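Local coordinates for angiopoietin-related protein 6 (Homo sapiens, PDB 6Y43), which is an angiopoietin-related protein, probably a secreted growth factor, whose calcium-bound fibrinogen-like domain probably recognises partners outside the cell, at residues A111-F116 with G130-D135; S178-V183 with D196-A201; G187-S192 with G206-R211. All blocks are in the same frame, centred on the assembly; numbering follows the deposited sequence.

Contact 1 (A111-F116 with G130-D135); sequences AHYDGF and GQYHGD
His-133 lays its imidazole over the CB of His-112, which sits 3.4 Å from the centroid of the His-133 ring in a CH-pi contact. The first torsion of His-133 (chi1 53°) sets CG between the backbone N and the carbonyl carbon, which swings the ring over His-112. The two imidazoles are nearly parallel but slid so far apart that they barely overlap. His-133 O takes two bonds from one residue: His-112 N at 2.7 Å, and His-112 ND1 at 3.0 Å from above the carbonyl plane. With ND1 donating to a carbonyl and NE2 facing the carboxylate of Glu-44, a cationic His-112 imidazole is probably favoured. Strands 108-118 and 127-133 form an antiparallel beta hairpin at this point, with His-112 and His-133 as a hydrogen-bonded pair at the sheet border of the fibrinogen-like fold. On the same face, His-133 NE2 donates to Asp-114 OD1 at 3.1 Å; the carboxylate lies at the ring's edge but is met from above its own plane. The opposite face carries Tyr-113 and Tyr-132, whose rings meet obliquely, Tyr-113 CZ lying 3.6 Å from Tyr-132 CD1, while the Tyr-113 hydroxyl is bonded to Asp-138. Glycine suits position 130, since a CB there would run into Asp-114 O, which instead receives a CA-H contact from Gly-130 CA at 3.2 Å.

Contact 2 (S178-V183 with D196-A201); sequences SNLNGV and DGVYWA
Two first torsions bring Asn-179 and Tyr-199 together: Asn-179 CG stands opposite its backbone N (chi1 -170°), sending the amide across to 196-201, and Tyr-199 CG lies between its N and carbonyl carbon (chi1 75°), folding the ring back under Asn-179. Asn-179 CB then rests over one face of the phenol, 3.8 Å from the Tyr-199 ring centroid. Asn-179 ND2 donates to Gly-197 O at 3.0 Å from above the carbonyl plane, and also to Gln-166 O, while Tyr-172 serves OD1; an asparagine, with two N-H bonds and a carbonyl on one short arm, can meet all three partners. Tyr-199 O accepts from Asn-179 N at 2.9 Å, and Asp-196 O from Val-183 N at 2.8 Å. With an alanine at Tyr-199, Asn-179 CB would probably lose its aromatic floor, and Gln-166 and Ala-176 their shared hydroxyl partner. Leu-180 turns its methyls to the interior, CD2 lying 4.0 Å from Val-198 CG1 and CD1 near Trp-200, packing against strands 95-102 and 212-219. Such irregular loops, shaped by a type I turn from Asn-179 to Gly-182 and held by buried hydrogen bonds, fit the loop-rich P subdomain of fibrinogen-like domains.

Contact 3 (G187-S192 with G206-R211); sequences GGHYRS and GAYSLR
A glycine does the packing against an aromatic ring here: Gly-188 places its bare CA over one face of Tyr-208, 3.8 Å from the centroid of the Tyr-208 ring, in a CH-pi contact. No other residue type would fit easily, because a CB on Gly-188 would run into Tyr-208 CE1. The same glycine presents its carbonyl to the residue after Tyr-208: Gly-188 O accepts from Ser-209 N at 2.9 Å. Tyr-208 CG stands opposite its backbone N (chi1 -164°), carrying the ring out beneath Gly-188; its hydroxyl reaches Trp-104 N, and Arg-204 adds a cation-pi contact. His-189 meets the same ring from another side: the edge of Tyr-208 points at the His-189 face in a T-shaped pair, centroids 5.8 Å apart and planes at 86°. Further along, two waters fill the seam. One accepts from Tyr-190 OH at 2.5 Å and donates to both Gly-206 O and Tyr-208 O, so a single molecule ties the phenol to two carbonyls. The other accepts from Tyr-190 N at 2.9 Å and donates to Ala-207 O at 2.8 Å. A tyrosine suits position 190 because its ring stacks on His-185 while its hydroxyl still reaches the first water. Direct backbone bonding being sparse, aromatic packing and bridging water join these loops, consistent with the P subdomain of a fibrinogen-like domain, where little regular secondary structure is present.

In the fold
Contact 1 closes along the chain before contacts 2 and 3 open, and the calcium site of Asp-154, Asp-156, Tyr-158 and Gly-160 comes between them in sequence. Contact 1 belongs to the antiparallel sheet; the other two lie in the long loop region between helix 162-166 and strand 212-219. Their segments alternate along the chain, so contacts 2 and 3 interlock, with centres about 9 Å apart and a probable hydrogen bond from Leu-210 N to Val-198 O. Contacts 1 and 2 have centres about 18 Å apart, yet Trp-200 packs on Ala-111 and Tyr-113. Contact 3 lies about 25 Å from contact 1, centre to centre. Contacts 2 and 3 thus build one loop-rich region beside the sheet, consistent with the P subdomain.

Contact 1 (A111-F116 with G130-D135)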
loop_
_atom_site.group_PDB
_atom_site.type_symbol
_atom_site.label_atom_id
_atom_site.label_comp_id
_atom_site.label_asym_id
_atom_site.label_seq_id
_atom_site.Cartn_x
_atom_site.Cartn_y
_atom_site.Cartn_z
ATOM N N ALA A 111 -4.741 10.408 1.321
ATOM C CA ALA A 111 -5.589 9.900 2.390
ATOM C C ALA A 111 -4.695 9.476 3.548
ATOM O O ALA A 111 -3.593 8.954 3.330
ATOM C CB ALA A 111 -6.452 8.735 1.928
ATOM N N HIS A 112 -5.139 9.763 4.771
ATOM C CA HIS A 112 -4.431 9.396 5.984
ATOM C C HIS A 112 -5.350 8.591 6.893
ATOM O O HIS A 112 -6.539 8.910 7.018
ATOM C CB HIS A 112 -3.950 10.627 6.778
ATOM C CG HIS A 112 -3.224 11.648 5.969
ATOM N ND1 HIS A 112 -3.863 12.505 5.098
ATOM C CD2 HIS A 112 -1.914 11.988 5.938
ATOM C CE1 HIS A 112 -2.969 13.307 4.539
ATOM N NE2 HIS A 112 -1.779 13.009 5.027
ATOM N N TYR A 113 -4.793 7.563 7.534
ATOM C CA TYR A 113 -5.488 6.792 8.563
ATOM C C TYR A 113 -4.614 6.738 9.804
ATOM O O TYR A 113 -3.463 6.287 9.747
ATOM C CB TYR A 113 -5.842 5.385 8.075
ATOM C CG TYR A 113 -6.723 5.452 6.855
ATOM C CD1 TYR A 113 -6.170 5.640 5.602
ATOM C CD2 TYR A 113 -8.120 5.422 6.957
ATOM C CE1 TYR A 113 -6.973 5.757 4.482
ATOM C CE2 TYR A 113 -8.924 5.536 5.828
ATOM C CZ TYR A 113 -8.352 5.712 4.603
ATOM O OH TYR A 113 -9.147 5.865 3.480
ATOM N N ASP A 114 -5.150 7.234 10.917
ATOM C CA ASP A 114 -4.424 7.290 12.181
ATOM C C ASP A 114 -4.611 5.953 12.880
ATOM O O ASP A 114 -5.430 5.782 13.774
ATOM C CB ASP A 114 -4.909 8.455 13.027
ATOM C CG ASP A 114 -4.466 9.799 12.470
ATOM O OD1 ASP A 114 -3.670 9.829 11.514
ATOM O OD2 ASP A 114 -4.903 10.835 12.998
ATOM N N GLY A 115 -3.831 4.984 12.442
ATOM C CA GLY A 115 -3.989 3.630 12.905
ATOM C C GLY A 115 -4.040 2.733 11.698
ATOM O O GLY A 115 -4.842 2.940 10.788
ATOM N N PHE A 116 -3.191 1.720 11.687
ATOM C CA PHE A 116 -3.126 0.799 10.556
ATOM C C PHE A 116 -2.408 -0.439 11.064
ATOM O O PHE A 116 -1.302 -0.340 11.602
ATOM C CB PHE A 116 -2.399 1.410 9.348
ATOM C CG PHE A 116 -2.044 0.388 8.293
ATOM C CD1 PHE A 116 -3.026 -0.136 7.475
ATOM C CD2 PHE A 116 -0.745 -0.067 8.130
ATOM C CE1 PHE A 116 -2.724 -1.091 6.512
ATOM C CE2 PHE A 116 -0.453 -1.030 7.185
ATOM C CZ PHE A 116 -1.435 -1.550 6.379
ATOM N N GLY A 130 -7.139 3.364 11.266
ATOM C CA GLY A 130 -7.767 4.246 12.220
ATOM C C GLY A 130 -8.586 5.384 11.669
ATOM O O GLY A 130 -9.070 5.341 10.512
ATOM N N GLN A 131 -8.668 6.489 12.406
ATOM C CA GLN A 131 -9.427 7.655 11.948
ATOM C C GLN A 131 -8.900 8.244 10.647
ATOM O O GLN A 131 -7.704 8.471 10.483
ATOM C CB GLN A 131 -9.435 8.733 13.050
ATOM C CG GLN A 131 -10.180 10.016 12.741
ATOM C CD GLN A 131 -10.428 10.802 14.019
ATOM O OE1 GLN A 131 -9.495 11.084 14.782
ATOM N NE2 GLN A 131 -11.692 11.127 14.281
ATOM N N TYR A 132 -9.828 8.566 9.750
ATOM C CA TYR A 132 -9.502 9.096 8.439
ATOM C C TYR A 132 -9.366 10.632 8.418
ATOM O O TYR A 132 -10.117 11.354 9.080
ATOM C CB TYR A 132 -10.566 8.685 7.405
ATOM C CG TYR A 132 -10.455 9.476 6.119
ATOM C CD1 TYR A 132 -9.602 9.084 5.115
ATOM C CD2 TYR A 132 -11.189 10.666 5.930
ATOM C CE1 TYR A 132 -9.446 9.823 3.974
ATOM C CE2 TYR A 132 -11.049 11.405 4.777
ATOM C CZ TYR A 132 -10.171 10.979 3.801
ATOM O OH TYR A 132 -9.982 11.683 2.642
ATOM N N HIS A 133 -8.432 11.122 7.596
ATOM C CA HIS A 133 -8.418 12.511 7.132
ATOM C C HIS A 133 -7.664 12.610 5.809
ATOM O O HIS A 133 -6.708 11.868 5.582
ATOM C CB HIS A 133 -7.789 13.455 8.181
ATOM C CG HIS A 133 -6.429 13.046 8.671
ATOM N ND1 HIS A 133 -5.278 13.738 8.359
ATOM C CD2 HIS A 133 -6.048 12.045 9.495
ATOM C CE1 HIS A 133 -4.244 13.168 8.949
ATOM N NE2 HIS A 133 -4.683 12.132 9.640
ATOM N N GLY A 134 -8.081 13.533 4.946
ATOM C CA GLY A 134 -7.310 13.816 3.743
ATOM C C GLY A 134 -8.176 14.376 2.635
ATOM O O GLY A 134 -9.399 14.350 2.697
ATOM N N ASP A 135 -7.505 14.870 1.578
ATOM C CA ASP A 135 -8.247 15.427 0.454
ATOM C C ASP A 135 -8.717 14.371 -0.532
ATOM O O ASP A 135 -9.626 14.645 -1.318
ATOM C CB ASP A 135 -7.429 16.527 -0.265
ATOM C CG ASP A 135 -6.098 16.068 -0.811
ATOM O OD1 ASP A 135 -5.580 15.044 -0.394
ATOM O OD2 ASP A 135 -5.538 16.812 -1.645
HETATM O O HOH W 1 -7.724 6.575 15.205
#

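Contact 2 (S178-V183 with D196-A201)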
loop_
_atom_site.group_PDB
_atom_site.type_symbol
_atom_site.label_atom_id
_atom_site.label_comp_id
_atom_site.label_asym_id
_atom_site.label_seq_id
_atom_site.Cartn_x
_atom_site.Cartn_y
_atom_site.Cartn_z
ATOM N N SER A 178 -11.738 0.992 -3.264
ATOM C CA SER A 178 -10.395 1.244 -3.760
ATOM C C SER A 178 -9.824 -0.066 -4.276
ATOM O O SER A 178 -10.169 -1.135 -3.778
ATOM C CB SER A 178 -9.496 1.825 -2.670
ATOM O OG SER A 178 -9.549 1.112 -1.464
ATOM N N ASN A 179 -8.965 0.010 -5.295
ATOM C CA ASN A 179 -8.451 -1.203 -5.920
ATOM C C ASN A 179 -7.007 -0.955 -6.333
ATOM O O ASN A 179 -6.626 -1.120 -7.486
ATOM C CB ASN A 179 -9.313 -1.595 -7.117
ATOM C CG ASN A 179 -8.982 -2.964 -7.676
ATOM O OD1 ASN A 179 -8.777 -3.917 -6.929
ATOM N ND2 ASN A 179 -8.952 -3.067 -9.009
ATOM N N LEU A 180 -6.181 -0.588 -5.357
ATOM C CA LEU A 180 -4.852 -0.104 -5.706
ATOM C C LEU A 180 -3.945 -1.208 -6.217
ATOM O O LEU A 180 -2.935 -0.897 -6.854
ATOM C CB LEU A 180 -4.197 0.601 -4.525
ATOM C CG LEU A 180 -4.948 1.835 -3.999
ATOM C CD1 LEU A 180 -4.131 2.506 -2.931
ATOM C CD2 LEU A 180 -5.321 2.797 -5.125
ATOM N N ASN A 181 -4.280 -2.482 -5.988
ATOM C CA ASN A 181 -3.504 -3.580 -6.544
ATOM C C ASN A 181 -4.089 -4.116 -7.848
ATOM O O ASN A 181 -3.732 -5.216 -8.273
ATOM C CB ASN A 181 -3.352 -4.700 -5.520
ATOM C CG ASN A 181 -2.416 -4.330 -4.396
ATOM O OD1 ASN A 181 -1.591 -3.410 -4.521
ATOM N ND2 ASN A 181 -2.513 -5.053 -3.297
ATOM N N GLY A 182 -4.957 -3.344 -8.496
ATOM C CA GLY A 182 -5.611 -3.771 -9.710
ATOM C C GLY A 182 -4.744 -3.577 -10.930
ATOM O O GLY A 182 -3.513 -3.546 -10.867
ATOM N N VAL A 183 -5.413 -3.500 -12.068
ATOM C CA VAL A 183 -4.734 -3.384 -13.350
ATOM C C VAL A 183 -4.309 -1.937 -13.561
ATOM O O VAL A 183 -5.156 -1.043 -13.600
ATOM C CB VAL A 183 -5.650 -3.833 -14.492
ATOM C CG1 VAL A 183 -4.885 -3.739 -15.810
ATOM C CG2 VAL A 183 -6.188 -5.219 -14.253
ATOM N N ASP A 196 -11.606 -2.620 -13.086
ATOM C CA ASP A 196 -10.484 -3.406 -12.614
ATOM C C ASP A 196 -9.222 -2.575 -12.506
ATOM O O ASP A 196 -8.164 -3.120 -12.185
ATOM C CB ASP A 196 -10.250 -4.612 -13.520
ATOM C CG ASP A 196 -9.877 -4.226 -14.949
ATOM O OD1 ASP A 196 -9.478 -3.069 -15.189
ATOM O OD2 ASP A 196 -9.986 -5.102 -15.830
ATOM N N GLY A 197 -9.333 -1.259 -12.655
ATOM C CA GLY A 197 -8.173 -0.398 -12.655
ATOM C C GLY A 197 -7.694 -0.037 -11.260
ATOM O O GLY A 197 -8.291 -0.380 -10.246
ATOM N N VAL A 198 -6.607 0.719 -11.230
ATOM C CA VAL A 198 -6.034 1.221 -9.990
ATOM C C VAL A 198 -6.857 2.425 -9.559
ATOM O O VAL A 198 -6.568 3.561 -9.959
ATOM C CB VAL A 198 -4.556 1.603 -10.175
ATOM C CG1 VAL A 198 -4.023 2.203 -8.910
ATOM C CG2 VAL A 198 -3.711 0.410 -10.634
ATOM N N TYR A 199 -7.909 2.188 -8.767
ATOM C CA TYR A 199 -8.897 3.229 -8.527
ATOM C C TYR A 199 -9.144 3.523 -7.058
ATOM O O TYR A 199 -8.825 2.759 -6.151
ATOM C CB TYR A 199 -10.225 2.897 -9.229
ATOM C CG TYR A 199 -11.152 1.823 -8.641
ATOM C CD1 TYR A 199 -11.913 2.067 -7.494
ATOM C CD2 TYR A 199 -11.338 0.620 -9.294
ATOM C CE1 TYR A 199 -12.819 1.097 -6.993
ATOM C CE2 TYR A 199 -12.233 -0.349 -8.808
ATOM C CZ TYR A 199 -12.964 -0.102 -7.660
ATOM O OH TYR A 199 -13.874 -1.040 -7.194
ATOM N N TRP A 200 -9.699 4.715 -6.864
ATOM C CA TRP A 200 -10.046 5.271 -5.563
ATOM C C TRP A 200 -11.388 5.958 -5.789
ATOM O O TRP A 200 -11.482 6.916 -6.563
ATOM C CB TRP A 200 -8.969 6.248 -5.095
ATOM C CG TRP A 200 -9.019 6.647 -3.666
ATOM C CD1 TRP A 200 -9.607 7.761 -3.151
ATOM C CD2 TRP A 200 -8.430 5.952 -2.549
ATOM N NE1 TRP A 200 -9.428 7.810 -1.794
ATOM C CE2 TRP A 200 -8.710 6.719 -1.393
ATOM C CE3 TRP A 200 -7.705 4.765 -2.413
ATOM C CZ2 TRP A 200 -8.291 6.335 -0.122
ATOM C CZ3 TRP A 200 -7.289 4.380 -1.148
ATOM C CH2 TRP A 200 -7.587 5.165 -0.014
ATOM N N ALA A 201 -12.449 5.413 -5.196
ATOM C CA ALA A 201 -13.793 5.852 -5.562
ATOM C C ALA A 201 -13.954 7.363 -5.463
ATOM O O ALA A 201 -14.602 7.982 -6.310
ATOM C CB ALA A 201 -14.831 5.177 -4.673
#

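Contact 3 (G187-S192 with G206-R211)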
loop_
_atom_site.group_PDB
_atom_site.type_symbol
_atom_site.label_atom_id
_atom_site.label_comp_id
_atom_site.label_asym_id
_atom_site.label_seq_id
_atom_site.Cartn_x
_atom_site.Cartn_y
_atom_site.Cartn_z
ATOM N N GLY A 187 -3.517 4.687 -19.308
ATOM C CA GLY A 187 -4.270 5.926 -19.376
ATOM C C GLY A 187 -5.387 5.808 -18.364
ATOM O O GLY A 187 -5.625 4.739 -17.800
ATOM N N GLY A 188 -6.042 6.936 -18.104
ATOM C CA GLY A 188 -7.074 6.943 -17.088
ATOM C C GLY A 188 -8.320 6.193 -17.524
ATOM O O GLY A 188 -9.020 5.627 -16.672
ATOM N N HIS A 189 -8.626 6.199 -18.844
ATOM C CA HIS A 189 -9.759 5.472 -19.409
ATOM C C HIS A 189 -9.289 4.250 -20.153
ATOM O O HIS A 189 -8.220 4.245 -20.773
ATOM C CB HIS A 189 -10.531 6.331 -20.357
ATOM C CG HIS A 189 -10.991 7.575 -19.722
ATOM N ND1 HIS A 189 -10.490 8.791 -20.106
ATOM C CD2 HIS A 189 -11.735 7.786 -18.611
ATOM C CE1 HIS A 189 -11.019 9.714 -19.325
ATOM N NE2 HIS A 189 -11.838 9.137 -18.462
ATOM N N TYR A 190 -10.062 3.186 -20.009
ATOM C CA TYR A 190 -9.644 1.916 -20.544
ATOM C C TYR A 190 -10.890 1.149 -20.937
ATOM O O TYR A 190 -12.013 1.519 -20.585
ATOM C CB TYR A 190 -8.796 1.156 -19.530
ATOM C CG TYR A 190 -9.519 0.894 -18.226
ATOM C CD1 TYR A 190 -9.517 1.829 -17.187
ATOM C CD2 TYR A 190 -10.212 -0.290 -18.038
ATOM C CE1 TYR A 190 -10.175 1.565 -16.000
ATOM C CE2 TYR A 190 -10.882 -0.553 -16.860
ATOM C CZ TYR A 190 -10.854 0.373 -15.842
ATOM O OH TYR A 190 -11.507 0.095 -14.663
ATOM N N ARG A 191 -10.674 0.110 -21.719
ATOM C CA ARG A 191 -11.726 -0.766 -22.186
ATOM C C ARG A 191 -11.635 -2.036 -21.362
ATOM O O ARG A 191 -10.619 -2.729 -21.402
ATOM C CB ARG A 191 -11.556 -1.057 -23.673
ATOM C CG ARG A 191 -11.953 0.120 -24.553
ATOM N N SER A 192 -12.660 -2.299 -20.578
ATOM C CA SER A 192 -12.730 -3.560 -19.873
ATOM C C SER A 192 -14.182 -3.802 -19.535
ATOM O O SER A 192 -14.974 -2.869 -19.428
ATOM C CB SER A 192 -11.892 -3.579 -18.590
ATOM O OG SER A 192 -12.194 -4.742 -17.814
ATOM N N GLY A 206 -14.481 4.811 -9.745
ATOM C CA GLY A 206 -14.262 3.408 -9.994
ATOM C C GLY A 206 -14.029 3.038 -11.447
ATOM O O GLY A 206 -13.593 1.915 -11.706
ATOM N N ALA A 207 -14.321 3.927 -12.393
ATOM C CA ALA A 207 -14.095 3.628 -13.803
ATOM C C ALA A 207 -12.775 4.191 -14.305
ATOM O O ALA A 207 -12.526 4.168 -15.511
ATOM C CB ALA A 207 -15.241 4.176 -14.657
ATOM N N TYR A 208 -11.944 4.717 -13.404
ATOM C CA TYR A 208 -10.692 5.382 -13.728
ATOM C C TYR A 208 -9.525 4.516 -13.292
ATOM O O TYR A 208 -9.642 3.721 -12.365
ATOM C CB TYR A 208 -10.607 6.750 -13.027
ATOM C CG TYR A 208 -9.558 7.707 -13.562
ATOM C CD1 TYR A 208 -9.832 8.543 -14.646
ATOM C CD2 TYR A 208 -8.315 7.808 -12.961
ATOM C CE1 TYR A 208 -8.885 9.428 -15.119
ATOM C CE2 TYR A 208 -7.350 8.696 -13.445
ATOM C CZ TYR A 208 -7.649 9.494 -14.513
ATOM O OH TYR A 208 -6.679 10.375 -14.958
ATOM N N SER A 209 -8.390 4.679 -13.962
ATOM C CA SER A 209 -7.147 4.030 -13.558
ATOM C C SER A 209 -6.102 5.098 -13.274
ATOM O O SER A 209 -5.708 5.843 -14.179
ATOM C CB SER A 209 -6.647 3.078 -14.643
ATOM O OG SER A 209 -5.587 2.288 -14.136
ATOM N N LEU A 210 -5.647 5.169 -12.030
ATOM C CA LEU A 210 -4.752 6.244 -11.650
ATOM C C LEU A 210 -3.348 6.025 -12.207
ATOM O O LEU A 210 -2.892 4.892 -12.383
ATOM C CB LEU A 210 -4.716 6.377 -10.137
ATOM C CG LEU A 210 -6.033 6.836 -9.519
ATOM C CD1 LEU A 210 -6.097 6.439 -8.040
ATOM C CD2 LEU A 210 -6.225 8.358 -9.670
ATOM N N ARG A 211 -2.669 7.137 -12.492
ATOM C CA ARG A 211 -1.314 7.064 -13.041
ATOM C C ARG A 211 -0.304 6.586 -12.002
ATOM O O ARG A 211 0.607 5.822 -12.322
ATOM C CB ARG A 211 -0.896 8.423 -13.593
ATOM C CG ARG A 211 0.506 8.411 -14.160
ATOM C CD ARG A 211 0.760 9.643 -15.019
ATOM N NE ARG A 211 0.812 10.884 -14.256
ATOM C CZ ARG A 211 0.841 12.101 -14.807
ATOM N NH1 ARG A 211 0.892 13.165 -14.032
ATOM N NH2 ARG A 211 0.824 12.257 -16.135
HETATM O O HOH W 2 -11.089 1.418 -12.579
HETATM O O HOH W 3 -12.358 3.752 -18.253
#